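Local coordinates for chromosome-partitioning protein ParB (Caulobacter vibrioides NA1000, PDB 6S6H) that binds the centromeric parS DNA site near the replication origin and acts in chromosome partition, here as its DNA-binding domain, at residues B[36-41]-B[47-52]; B[11-16]-B[21-26]; B[80-85]-B[89-94]. All blocks are in the same frame, centred on the assembly; numbering follows the deposited sequence.

Interaction 1 (B[36-41]-B[47-52]); sequences RTQENI and KSRSHV. With nucleotides of chain D; nucleotides of chain C.
A chi1 of -169° places R49 CG opposite the backbone N, and bends at chi2 and chi3 then bring the R49 guanidinium beside the amide of Q38, whose own chain runs out straight from CG. Amide and guanidinium are nearly coplanar, 10° between planes, and Q38 OE1 lies at the guanidinium edge. The link from R49 NH1 to Q38 OE1 is straight (176°) but weak at 3.4 Å. Both groups are gripped more firmly by DNA. R49 NH1 donates to N7 of DG4 of chain D at 3.0 Å and R49 NH2 to O6 of the same base at 2.7 Å, the bidentate reading of a guanine in the major groove. Over one guanidinium face sits DT3 of chain D, with C5 3.5 Å above the plane. Q38 NE2 donates to DG4 OP2 of chain D at 2.7 Å, so this amide bridges backbone phosphate and base-reading arginine. Behind the polar layer, I41 CG2 meets V52 CG2 at 4.1 Å, the two side chains crossing at about a right angle. Both helices begin at phosphates: Q38 N donates to OP2 of DT3 of chain D, while S48, the N-cap of helix 49-57, gives both N and OG to OP2 of DA14 of chain C. Helices 38-45 and 49-57, joined by a short turn, form the helix-turn-helix, the second reading a base through R49. Two bonds to one guanine edge should restrict guanidinium rotation, consistent with Q38, itself phosphate-bound, helping to orient R49 through a weak bond.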
loop_
_atom_site.group_PDB
_atom_site.type_symbol
_atom_site.label_atom_id
_atom_site.label_comp_id
_atom_site.label_asym_id
_atom_site.label_seq_id
_atom_site.Cartn_x
_atom_site.Cartn_y
_atom_site.Cartn_z
ATOM N N ARG B 36 5.342 -25.497 4.158
ATOM C CA ARG B 36 4.146 -24.748 4.625
ATOM C C ARG B 36 3.388 -24.229 3.400
ATOM O O ARG B 36 4.048 -23.906 2.393
ATOM C CB ARG B 36 4.567 -23.618 5.572
ATOM C CG ARG B 36 5.408 -24.085 6.754
ATOM C CD ARG B 36 5.950 -22.950 7.605
ATOM N NE ARG B 36 5.015 -22.566 8.655
ATOM C CZ ARG B 36 5.165 -22.794 9.958
ATOM N NH1 ARG B 36 6.242 -23.400 10.428
ATOM N NH2 ARG B 36 4.226 -22.394 10.796
ATOM N N THR B 37 2.056 -24.182 3.481
ATOM C CA THR B 37 1.158 -23.732 2.382
ATOM C C THR B 37 1.140 -22.201 2.321
ATOM O O THR B 37 1.594 -21.559 3.282
ATOM C CB THR B 37 -0.269 -24.272 2.563
ATOM O OG1 THR B 37 -0.806 -23.747 3.779
ATOM C CG2 THR B 37 -0.330 -25.783 2.577
ATOM N N GLN B 38 0.618 -21.648 1.226
ATOM C CA GLN B 38 0.295 -20.201 1.087
ATOM C C GLN B 38 -0.636 -19.789 2.239
ATOM O O GLN B 38 -0.410 -18.711 2.833
ATOM C CB GLN B 38 -0.360 -19.921 -0.267
ATOM C CG GLN B 38 0.570 -20.113 -1.462
ATOM C CD GLN B 38 -0.054 -19.642 -2.754
ATOM O OE1 GLN B 38 -1.251 -19.366 -2.821
ATOM N NE2 GLN B 38 0.759 -19.537 -3.795
ATOM N N GLU B 39 -1.631 -20.632 2.540
ATOM C CA GLU B 39 -2.638 -20.421 3.616
ATOM C C GLU B 39 -1.939 -20.310 4.976
ATOM O O GLU B 39 -2.324 -19.419 5.750
ATOM C CB GLU B 39 -3.655 -21.567 3.625
ATOM C CG GLU B 39 -4.689 -21.465 4.734
ATOM C CD GLU B 39 -5.570 -20.230 4.676
ATOM O OE1 GLU B 39 -6.054 -19.802 5.744
ATOM O OE2 GLU B 39 -5.778 -19.701 3.564
ATOM N N ASN B 40 -0.969 -21.189 5.255
ATOM C CA ASN B 40 -0.229 -21.240 6.547
ATOM C C ASN B 40 0.588 -19.953 6.717
ATOM O O ASN B 40 0.501 -19.344 7.797
ATOM C CB ASN B 40 0.653 -22.487 6.655
ATOM C CG ASN B 40 1.573 -22.464 7.857
ATOM O OD1 ASN B 40 2.624 -21.824 7.830
ATOM N ND2 ASN B 40 1.194 -23.162 8.914
ATOM N N ILE B 41 1.347 -19.561 5.687
ATOM C CA ILE B 41 2.161 -18.309 5.673
ATOM C C ILE B 41 1.231 -17.128 5.965
ATOM O O ILE B 41 1.545 -16.347 6.878
ATOM C CB ILE B 41 2.907 -18.124 4.334
ATOM C CG1 ILE B 41 3.917 -19.247 4.075
ATOM C CG2 ILE B 41 3.566 -16.752 4.269
ATOM C CD1 ILE B 41 4.982 -19.388 5.139
ATOM N N LYS B 47 -2.046 -11.907 7.042
ATOM C CA LYS B 47 -2.459 -11.427 5.694
ATOM C C LYS B 47 -3.361 -12.482 5.044
ATOM O O LYS B 47 -3.591 -13.534 5.669
ATOM C CB LYS B 47 -1.228 -11.145 4.824
ATOM C CG LYS B 47 -0.449 -9.890 5.199
ATOM C CD LYS B 47 -1.121 -8.614 4.746
ATOM C CE LYS B 47 -0.871 -7.446 5.676
ATOM N NZ LYS B 47 0.568 -7.100 5.743
ATOM N N SER B 48 -3.850 -12.196 3.834
ATOM C CA SER B 48 -4.701 -13.100 3.017
ATOM C C SER B 48 -3.821 -14.070 2.222
ATOM O O SER B 48 -2.647 -13.748 1.961
ATOM C CB SER B 48 -5.606 -12.312 2.100
ATOM O OG SER B 48 -4.859 -11.688 1.065
ATOM N N ARG B 49 -4.386 -15.214 1.840
ATOM C CA ARG B 49 -3.707 -16.255 1.025
ATOM C C ARG B 49 -3.396 -15.678 -0.365
ATOM O O ARG B 49 -2.292 -15.945 -0.880
ATOM C CB ARG B 49 -4.581 -17.515 1.001
ATOM C CG ARG B 49 -3.911 -18.755 0.426
ATOM C CD ARG B 49 -3.865 -18.785 -1.091
ATOM N NE ARG B 49 -5.147 -18.459 -1.701
ATOM C CZ ARG B 49 -5.352 -18.304 -3.008
ATOM N NH1 ARG B 49 -4.352 -18.445 -3.864
ATOM N NH2 ARG B 49 -6.563 -18.006 -3.453
ATOM N N SER B 50 -4.314 -14.896 -0.946
ATOM C CA SER B 50 -4.160 -14.284 -2.295
ATOM C C SER B 50 -3.020 -13.252 -2.295
ATOM O O SER B 50 -2.295 -13.179 -3.309
ATOM C CB SER B 50 -5.452 -13.682 -2.786
ATOM O OG SER B 50 -5.944 -12.709 -1.882
ATOM N N HIS B 51 -2.862 -12.496 -1.202
ATOM C CA HIS B 51 -1.740 -11.542 -0.990
ATOM C C HIS B 51 -0.406 -12.289 -1.093
ATOM O O HIS B 51 0.493 -11.802 -1.803
ATOM C CB HIS B 51 -1.878 -10.815 0.357
ATOM C CG HIS B 51 -0.671 -10.022 0.728
ATOM N ND1 HIS B 51 -0.361 -8.826 0.115
ATOM C CD2 HIS B 51 0.313 -10.258 1.624
ATOM C CE1 HIS B 51 0.757 -8.352 0.626
ATOM N NE2 HIS B 51 1.191 -9.212 1.552
ATOM N N VAL B 52 -0.297 -13.436 -0.418
ATOM C CA VAL B 52 0.932 -14.287 -0.390
ATOM C C VAL B 52 1.199 -14.800 -1.811
ATOM O O VAL B 52 2.362 -14.701 -2.269
ATOM C CB VAL B 52 0.795 -15.441 0.625
ATOM C CG1 VAL B 52 1.947 -16.431 0.526
ATOM C CG2 VAL B 52 0.658 -14.920 2.049
ATOM P P DT D 3 -0.084 -24.273 -1.850
ATOM O OP1 DT D 3 1.358 -24.627 -1.890
ATOM O OP2 DT D 3 -0.617 -23.456 -0.732
ATOM O "O5'" DT D 3 -0.439 -23.555 -3.227
ATOM C "C5'" DT D 3 -0.308 -24.252 -4.484
ATOM C "C4'" DT D 3 -1.020 -23.507 -5.589
ATOM O "O4'" DT D 3 -2.447 -23.492 -5.354
ATOM C "C3'" DT D 3 -0.605 -22.038 -5.771
ATOM O "O3'" DT D 3 -0.052 -21.845 -7.082
ATOM C "C2'" DT D 3 -1.897 -21.261 -5.570
ATOM C "C1'" DT D 3 -2.940 -22.294 -5.917
ATOM N N1 DT D 3 -4.294 -22.046 -5.377
ATOM C C2 DT D 3 -5.316 -21.850 -6.279
ATOM O O2 DT D 3 -5.153 -21.870 -7.489
ATOM N N3 DT D 3 -6.546 -21.627 -5.710
ATOM C C4 DT D 3 -6.847 -21.577 -4.363
ATOM O O4 DT D 3 -8.002 -21.363 -4.003
ATOM C C5 DT D 3 -5.727 -21.787 -3.473
ATOM C C7 DT D 3 -5.958 -21.752 -1.995
ATOM C C6 DT D 3 -4.521 -22.004 -4.017
ATOM P P DA C 14 -4.779 -8.650 3.202
ATOM O OP1 DA C 14 -5.048 -8.817 4.651
ATOM O OP2 DA C 14 -3.796 -9.538 2.524
ATOM O "O5'" DA C 14 -6.193 -8.744 2.480
ATOM C "C5'" DA C 14 -7.258 -7.873 2.896
ATOM C "C4'" DA C 14 -8.519 -8.175 2.123
ATOM O "O4'" DA C 14 -8.339 -7.821 0.733
ATOM C "C3'" DA C 14 -8.949 -9.638 2.122
ATOM O "O3'" DA C 14 -10.375 -9.635 2.111
ATOM C "C2'" DA C 14 -8.373 -10.163 0.821
ATOM C "C1'" DA C 14 -8.541 -8.962 -0.090
ATOM N N9 DA C 14 -7.599 -8.875 -1.203
ATOM C C8 DA C 14 -6.260 -9.180 -1.221
ATOM N N7 DA C 14 -5.685 -8.964 -2.379
ATOM C C5 DA C 14 -6.711 -8.469 -3.172
ATOM C C6 DA C 14 -6.750 -8.048 -4.512
ATOM N N6 DA C 14 -5.689 -8.055 -5.323
ATOM N N1 DA C 14 -7.933 -7.615 -5.000
ATOM C C2 DA C 14 -8.998 -7.605 -4.185
ATOM N N3 DA C 14 -9.086 -7.981 -2.912
ATOM C C4 DA C 14 -7.893 -8.405 -2.459
ATOM P P DG D 4 0.363 -20.378 -7.602
ATOM O OP1 DG D 4 1.630 -20.503 -8.367
ATOM O OP2 DG D 4 0.305 -19.437 -6.454
ATOM O "O5'" DG D 4 -0.801 -20.040 -8.636
ATOM C "C5'" DG D 4 -0.910 -20.773 -9.872
ATOM C "C4'" DG D 4 -1.808 -20.046 -10.844
ATOM O "O4'" DG D 4 -3.155 -19.988 -10.319
ATOM C "C3'" DG D 4 -1.412 -18.600 -11.134
ATOM O "O3'" DG D 4 -1.629 -18.309 -12.516
ATOM C "C2'" DG D 4 -2.317 -17.799 -10.217
ATOM C "C1'" DG D 4 -3.580 -18.641 -10.193
ATOM N N9 DG D 4 -4.357 -18.540 -8.963
ATOM C C8 DG D 4 -3.923 -18.805 -7.687
ATOM N N7 DG D 4 -4.854 -18.645 -6.786
ATOM C C5 DG D 4 -5.971 -18.258 -7.511
ATOM C C6 DG D 4 -7.285 -17.945 -7.078
ATOM O O6 DG D 4 -7.735 -17.942 -5.926
ATOM N N1 DG D 4 -8.109 -17.608 -8.145
ATOM C C2 DG D 4 -7.720 -17.573 -9.463
ATOM N N2 DG D 4 -8.664 -17.221 -10.351
ATOM N N3 DG D 4 -6.499 -17.862 -9.880
ATOM C C4 DG D 4 -5.682 -18.195 -8.858
#

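Interaction 2 (B[11-16]-B[21-26]); sequences ENVQRA and LEEALS
V13 makes the main contact of 11-16 with helix 20-34, its CG1 lying 3.9 Å from E23 O and 4.0 Å from S26 CB. CG1 stands anti to the backbone N (chi1 168°), and the two methyls together lie against the helix: CG2 is also close to S26 CB, at 4.1 Å. The nearest backbones are those of V13 and E23, 6.1 Å between CA atoms, and the V13 isopropyl group lies between loop and helix. V13 also touches Y27 and L30, one and two turns on from E23. Q14 follows at the margin of the contact, where its CA is 4.0 Å from E23 OE1; its amide turns to other partners, NE2 donating to I45 O. R15 points from the helix and adds no side-chain contact to it, but its N bonds weakly to N12 O. That same carbonyl receives A16 N at 3.0 Å, and residues 13-15 have helical torsions. At A16 the backbone carbonyl approaches a water that also lies 2.7 Å from E23 OE1; this water may bridge loop and helix, where no direct hydrogen bond crosses, though its bonding is doubtful. E23 extends toward it beyond CG (chi2 -170°), passing alongside V13. On the helix, S26 OG is turned back onto E22 O at 2.9 Å, and S26 N reaches that oxygen from the opposite face of its plane; the CB of S26 remains against V13. The connector after helix 4-11 packs, mainly through V13, on helix 20-34, the helix just before the helix-turn-helix of the ParB DNA-binding domain.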
loop_
_atom_site.group_PDB
_atom_site.type_symbol
_atom_site.label_atom_id
_atom_site.label_comp_id
_atom_site.label_asym_id
_atom_site.label_seq_id
_atom_site.Cartn_x
_atom_site.Cartn_y
_atom_site.Cartn_z
ATOM N N GLU B 11 7.278 -14.308 10.295
ATOM C CA GLU B 11 6.693 -13.052 10.837
ATOM C C GLU B 11 7.527 -11.842 10.395
ATOM O O GLU B 11 6.924 -10.817 10.041
ATOM C CB GLU B 11 6.619 -13.112 12.364
ATOM C CG GLU B 11 5.441 -13.917 12.881
ATOM C CD GLU B 11 5.391 -14.061 14.392
ATOM O OE1 GLU B 11 4.279 -14.037 14.948
ATOM O OE2 GLU B 11 6.461 -14.197 15.013
ATOM N N ASN B 12 8.858 -11.957 10.414
ATOM C CA ASN B 12 9.783 -10.796 10.292
ATOM C C ASN B 12 10.122 -10.503 8.823
ATOM O O ASN B 12 10.809 -9.494 8.582
ATOM C CB ASN B 12 11.039 -10.983 11.147
ATOM C CG ASN B 12 10.813 -10.558 12.583
ATOM O OD1 ASN B 12 11.174 -9.448 12.967
ATOM N ND2 ASN B 12 10.187 -11.415 13.373
ATOM N N VAL B 13 9.649 -11.314 7.875
ATOM C CA VAL B 13 9.854 -11.066 6.415
ATOM C C VAL B 13 9.325 -9.665 6.081
ATOM O O VAL B 13 10.077 -8.886 5.464
ATOM C CB VAL B 13 9.184 -12.150 5.547
ATOM C CG1 VAL B 13 9.141 -11.755 4.073
ATOM C CG2 VAL B 13 9.860 -13.502 5.726
ATOM N N GLN B 14 8.088 -9.360 6.492
ATOM C CA GLN B 14 7.379 -8.089 6.171
ATOM C C GLN B 14 7.892 -6.945 7.061
ATOM O O GLN B 14 7.752 -5.781 6.639
ATOM C CB GLN B 14 5.864 -8.267 6.309
ATOM C CG GLN B 14 5.368 -8.353 7.749
ATOM C CD GLN B 14 3.952 -8.875 7.844
ATOM O OE1 GLN B 14 3.150 -8.735 6.919
ATOM N NE2 GLN B 14 3.630 -9.481 8.977
ATOM N N ARG B 15 8.456 -7.257 8.234
ATOM C CA ARG B 15 8.937 -6.260 9.233
ATOM C C ARG B 15 10.358 -5.800 8.880
ATOM O O ARG B 15 10.737 -4.701 9.315
ATOM C CB ARG B 15 8.865 -6.841 10.649
ATOM C CG ARG B 15 7.447 -7.161 11.103
ATOM C CD ARG B 15 7.349 -7.673 12.528
ATOM N NE ARG B 15 7.275 -6.590 13.506
ATOM C CZ ARG B 15 8.296 -6.113 14.221
ATOM N NH1 ARG B 15 9.515 -6.618 14.093
ATOM N NH2 ARG B 15 8.090 -5.122 15.074
ATOM N N ALA B 16 11.109 -6.596 8.114
ATOM C CA ALA B 16 12.475 -6.268 7.633
ATOM C C ALA B 16 12.392 -5.208 6.526
ATOM O O ALA B 16 11.268 -4.876 6.102
ATOM C CB ALA B 16 13.166 -7.519 7.148
ATOM N N LEU B 21 10.039 -8.004 -4.115
ATOM C CA LEU B 21 10.623 -9.212 -4.764
ATOM C C LEU B 21 11.480 -9.996 -3.759
ATOM O O LEU B 21 11.511 -11.239 -3.860
ATOM C CB LEU B 21 11.447 -8.795 -5.986
ATOM C CG LEU B 21 10.640 -8.256 -7.166
ATOM C CD1 LEU B 21 11.562 -7.750 -8.264
ATOM C CD2 LEU B 21 9.687 -9.313 -7.711
ATOM N N GLU B 22 12.156 -9.303 -2.840
ATOM C CA GLU B 22 12.957 -9.931 -1.756
ATOM C C GLU B 22 12.005 -10.651 -0.790
ATOM O O GLU B 22 12.359 -11.756 -0.329
ATOM C CB GLU B 22 13.820 -8.887 -1.044
ATOM C CG GLU B 22 15.001 -8.422 -1.881
ATOM C CD GLU B 22 15.718 -7.190 -1.357
ATOM O OE1 GLU B 22 15.133 -6.473 -0.529
ATOM O OE2 GLU B 22 16.857 -6.946 -1.789
ATOM N N GLU B 23 10.842 -10.054 -0.512
ATOM C CA GLU B 23 9.774 -10.652 0.336
ATOM C C GLU B 23 9.225 -11.908 -0.349
ATOM O O GLU B 23 9.017 -12.919 0.351
ATOM C CB GLU B 23 8.646 -9.653 0.590
ATOM C CG GLU B 23 9.063 -8.495 1.476
ATOM C CD GLU B 23 7.930 -7.602 1.947
ATOM O OE1 GLU B 23 8.229 -6.541 2.538
ATOM O OE2 GLU B 23 6.761 -7.972 1.724
ATOM N N ALA B 24 8.997 -11.835 -1.663
ATOM C CA ALA B 24 8.479 -12.942 -2.503
ATOM C C ALA B 24 9.406 -14.159 -2.396
ATOM O O ALA B 24 8.919 -15.241 -2.007
ATOM C CB ALA B 24 8.345 -12.480 -3.931
ATOM N N LEU B 25 10.689 -13.989 -2.731
ATOM C CA LEU B 25 11.702 -15.079 -2.732
ATOM C C LEU B 25 11.822 -15.668 -1.322
ATOM O O LEU B 25 11.968 -16.896 -1.210
ATOM C CB LEU B 25 13.047 -14.539 -3.228
ATOM C CG LEU B 25 14.179 -15.565 -3.306
ATOM C CD1 LEU B 25 13.752 -16.774 -4.128
ATOM C CD2 LEU B 25 15.447 -14.947 -3.878
ATOM N N SER B 26 11.766 -14.827 -0.286
ATOM C CA SER B 26 11.808 -15.257 1.136
ATOM C C SER B 26 10.666 -16.247 1.392
ATOM O O SER B 26 10.963 -17.385 1.795
ATOM C CB SER B 26 11.752 -14.083 2.082
ATOM O OG SER B 26 12.957 -13.337 2.035
HETATM O O HOH W 1 9.938 -6.337 4.593
#

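Interaction 3 (B[80-85]-B[89-94]); sequences RAIAAA and VALAKQ. With nucleotides of chain C; nucleotides of chain D.
I82 is the principal bump of 80-85, fitting against helix 88-98 between L91 and A92. Its CG2 lies 3.7 Å from L91 CD1, and its CD1 reaches past to A92, 3.9 Å from the backbone N and 4.1 Å from CB. This reach follows from a chi1 of 65°, which sets CG1 between the backbone N and carbonyl carbon, with CD1 extended beyond it. The small A92 makes the shallow place where that methyl rests. In return L91 runs antiparallel alongside I82 and lays CD1 against A85 CB, at 3.4 Å, and beside I82. Both of its neighbours, I82 and A85, are the ends of a type I turn in which A85 N bonds to I82 O at 3.3 Å, so the turn presents two side chains to one leucine. The side-chain contacts are apolar, and no hydrogen bond crosses. At the far end of 80-85, R80 grips DG13 of chain C, NH1 to N7 and NH2 to O6. A hydrophobic turn after an arginine-bearing helix packs here onto the following helix within the all-helical ParB DNA-binding domain.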
loop_
_atom_site.group_PDB
_atom_site.type_symbol
_atom_site.label_atom_id
_atom_site.label_comp_id
_atom_site.label_asym_id
_atom_site.label_seq_id
_atom_site.Cartn_x
_atom_site.Cartn_y
_atom_site.Cartn_z
ATOM N N ARG B 80 1.863 -6.623 -11.065
ATOM C CA ARG B 80 0.874 -7.723 -10.899
ATOM C C ARG B 80 -0.189 -7.633 -12.003
ATOM O O ARG B 80 -0.554 -8.688 -12.560
ATOM C CB ARG B 80 0.231 -7.636 -9.513
ATOM C CG ARG B 80 -0.649 -8.822 -9.148
ATOM C CD ARG B 80 -1.426 -8.521 -7.882
ATOM N NE ARG B 80 -2.404 -7.462 -8.099
ATOM C CZ ARG B 80 -2.912 -6.669 -7.154
ATOM N NH1 ARG B 80 -2.529 -6.786 -5.893
ATOM N NH2 ARG B 80 -3.800 -5.747 -7.484
ATOM N N ALA B 81 -0.641 -6.415 -12.325
ATOM C CA ALA B 81 -1.717 -6.135 -13.306
ATOM C C ALA B 81 -1.326 -6.621 -14.710
ATOM O O ALA B 81 -2.248 -6.888 -15.494
ATOM C CB ALA B 81 -2.048 -4.661 -13.303
ATOM N N ILE B 82 -0.027 -6.734 -15.012
ATOM C CA ILE B 82 0.501 -7.119 -16.358
ATOM C C ILE B 82 1.199 -8.487 -16.299
ATOM O O ILE B 82 1.799 -8.876 -17.328
ATOM C CB ILE B 82 1.450 -6.029 -16.902
ATOM C CG1 ILE B 82 2.713 -5.873 -16.049
ATOM C CG2 ILE B 82 0.711 -4.714 -17.065
ATOM C CD1 ILE B 82 3.771 -4.996 -16.680
ATOM N N ALA B 83 1.121 -9.194 -15.162
ATOM C CA ALA B 83 1.889 -10.435 -14.877
ATOM C C ALA B 83 1.448 -11.581 -15.799
ATOM O O ALA B 83 2.315 -12.391 -16.178
ATOM C CB ALA B 83 1.738 -10.822 -13.424
ATOM N N ALA B 84 0.152 -11.647 -16.136
ATOM C CA ALA B 84 -0.467 -12.710 -16.966
ATOM C C ALA B 84 -0.708 -12.204 -18.392
ATOM O O ALA B 84 -1.626 -12.723 -19.045
ATOM C CB ALA B 84 -1.756 -13.166 -16.326
ATOM N N ALA B 85 0.078 -11.225 -18.850
ATOM C CA ALA B 85 -0.023 -10.611 -20.195
ATOM C C ALA B 85 0.962 -11.302 -21.143
ATOM O O ALA B 85 1.947 -11.886 -20.646
ATOM C CB ALA B 85 0.246 -9.131 -20.105
ATOM N N VAL B 89 6.749 -6.689 -20.836
ATOM C CA VAL B 89 7.829 -5.673 -21.029
ATOM C C VAL B 89 7.281 -4.513 -21.871
ATOM O O VAL B 89 7.582 -3.355 -21.536
ATOM C CB VAL B 89 9.094 -6.288 -21.658
ATOM C CG1 VAL B 89 10.113 -5.224 -22.041
ATOM C CG2 VAL B 89 9.729 -7.320 -20.741
ATOM N N ALA B 90 6.513 -4.812 -22.922
ATOM C CA ALA B 90 5.834 -3.811 -23.779
ATOM C C ALA B 90 4.894 -2.962 -22.913
ATOM O O ALA B 90 5.029 -1.725 -22.940
ATOM C CB ALA B 90 5.092 -4.493 -24.904
ATOM N N LEU B 91 4.007 -3.617 -22.153
ATOM C CA LEU B 91 3.021 -2.970 -21.243
ATOM C C LEU B 91 3.754 -2.102 -20.217
ATOM O O LEU B 91 3.317 -0.962 -19.995
ATOM C CB LEU B 91 2.178 -4.045 -20.546
ATOM C CG LEU B 91 1.237 -4.839 -21.451
ATOM C CD1 LEU B 91 0.332 -5.742 -20.625
ATOM C CD2 LEU B 91 0.405 -3.913 -22.326
ATOM N N ALA B 92 4.824 -2.626 -19.617
ATOM C CA ALA B 92 5.681 -1.907 -18.644
ATOM C C ALA B 92 6.129 -0.569 -19.242
ATOM O O ALA B 92 6.012 0.448 -18.537
ATOM C CB ALA B 92 6.859 -2.765 -18.254
ATOM N N LYS B 93 6.610 -0.571 -20.490
ATOM C CA LYS B 93 7.107 0.645 -21.196
ATOM C C LYS B 93 5.955 1.644 -21.374
ATOM O O LYS B 93 6.186 2.850 -21.149
ATOM C CB LYS B 93 7.739 0.287 -22.545
ATOM C CG LYS B 93 9.129 -0.333 -22.462
ATOM C CD LYS B 93 9.570 -1.013 -23.739
ATOM N N GLN B 94 4.770 1.160 -21.759
ATOM C CA GLN B 94 3.551 1.987 -21.972
ATOM C C GLN B 94 3.125 2.637 -20.649
ATOM O O GLN B 94 2.737 3.817 -20.677
ATOM C CB GLN B 94 2.414 1.142 -22.551
ATOM C CG GLN B 94 2.527 0.916 -24.052
ATOM C CD GLN B 94 1.555 -0.129 -24.541
ATOM O OE1 GLN B 94 0.592 0.170 -25.241
ATOM N NE2 GLN B 94 1.796 -1.375 -24.169
ATOM P P DG C 13 0.397 -4.240 1.165
ATOM O OP1 DG C 13 0.938 -4.016 2.532
ATOM O OP2 DG C 13 1.243 -4.881 0.124
ATOM O "O5'" DG C 13 -0.961 -5.058 1.314
ATOM C "C5'" DG C 13 -1.935 -4.649 2.291
ATOM C "C4'" DG C 13 -3.285 -5.252 1.977
ATOM O "O4'" DG C 13 -3.718 -4.847 0.658
ATOM C "C3'" DG C 13 -3.339 -6.783 1.998
ATOM O "O3'" DG C 13 -4.358 -7.127 2.946
ATOM C "C2'" DG C 13 -3.623 -7.164 0.551
ATOM C "C1'" DG C 13 -4.367 -5.946 0.043
ATOM N N9 DG C 13 -4.361 -5.711 -1.399
ATOM C C8 DG C 13 -3.279 -5.756 -2.244
ATOM N N7 DG C 13 -3.578 -5.446 -3.477
ATOM C C5 DG C 13 -4.936 -5.160 -3.441
ATOM C C6 DG C 13 -5.822 -4.763 -4.479
ATOM O O6 DG C 13 -5.574 -4.578 -5.678
ATOM N N1 DG C 13 -7.116 -4.578 -4.003
ATOM C C2 DG C 13 -7.512 -4.757 -2.700
ATOM N N2 DG C 13 -8.806 -4.535 -2.439
ATOM N N3 DG C 13 -6.696 -5.121 -1.723
ATOM C C4 DG C 13 -5.432 -5.306 -2.162
ATOM P P DT D 6 -5.026 -11.751 -14.778
ATOM O OP1 DT D 6 -5.080 -11.690 -16.263
ATOM O OP2 DT D 6 -3.894 -11.111 -14.049
ATOM O "O5'" DT D 6 -6.389 -11.154 -14.209
ATOM C "C5'" DT D 6 -7.648 -11.750 -14.558
ATOM C "C4'" DT D 6 -8.774 -11.087 -13.802
ATOM O "O4'" DT D 6 -8.642 -11.380 -12.393
ATOM C "C3'" DT D 6 -8.831 -9.562 -13.923
ATOM O "O3'" DT D 6 -10.176 -9.179 -14.237
ATOM C "C2'" DT D 6 -8.357 -9.068 -12.564
ATOM C "C1'" DT D 6 -8.781 -10.193 -11.634
ATOM N N1 DT D 6 -7.987 -10.356 -10.395
ATOM C C2 DT D 6 -8.661 -10.538 -9.206
ATOM O O2 DT D 6 -9.878 -10.543 -9.122
ATOM N N3 DT D 6 -7.851 -10.708 -8.109
ATOM C C4 DT D 6 -6.468 -10.733 -8.088
ATOM O O4 DT D 6 -5.875 -10.900 -7.026
ATOM C C5 DT D 6 -5.828 -10.547 -9.370
ATOM C C7 DT D 6 -4.334 -10.555 -9.443
ATOM C C6 DT D 6 -6.608 -10.377 -10.446
ATOM P P DA C 14 -4.779 -8.650 3.202
ATOM O OP1 DA C 14 -5.048 -8.817 4.651
ATOM O OP2 DA C 14 -3.796 -9.538 2.524
ATOM O "O5'" DA C 14 -6.193 -8.744 2.480
ATOM C "C5'" DA C 14 -7.258 -7.873 2.896
ATOM C "C4'" DA C 14 -8.519 -8.175 2.123
ATOM O "O4'" DA C 14 -8.339 -7.821 0.733
ATOM C "C3'" DA C 14 -8.949 -9.638 2.122
ATOM O "O3'" DA C 14 -10.375 -9.635 2.111
ATOM C "C2'" DA C 14 -8.373 -10.163 0.821
ATOM C "C1'" DA C 14 -8.541 -8.962 -0.090
ATOM N N9 DA C 14 -7.599 -8.875 -1.203
ATOM C C8 DA C 14 -6.260 -9.180 -1.221
ATOM N N7 DA C 14 -5.685 -8.964 -2.379
ATOM C C5 DA C 14 -6.711 -8.469 -3.172
ATOM C C6 DA C 14 -6.750 -8.048 -4.512
ATOM N N6 DA C 14 -5.689 -8.055 -5.323
ATOM N N1 DA C 14 -7.933 -7.615 -5.000
ATOM C C2 DA C 14 -8.998 -7.605 -4.185
ATOM N N3 DA C 14 -9.086 -7.981 -2.912
ATOM C C4 DA C 14 -7.893 -8.405 -2.459
#

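From the N terminus, interaction 2 comes first, closing the short loop between helix 4-11 and helix 20-34. Interaction 1 follows and closes the turn between helices 38-45 and 49-57, and interaction 3 later closes the connection between helices 76-81 and 88-98. All three run in series: none encloses or crosses another. Interactions 1 and 2, with centres about 13 Å apart, touch through K47 NZ and Q14 OE1, 3.3 Å apart in a probable hydrogen bond. Interaction 3 stands apart, its centre about 24 Å from that of interaction 1, yet both interaction 1 and interaction 3 lie on the same parS duplex.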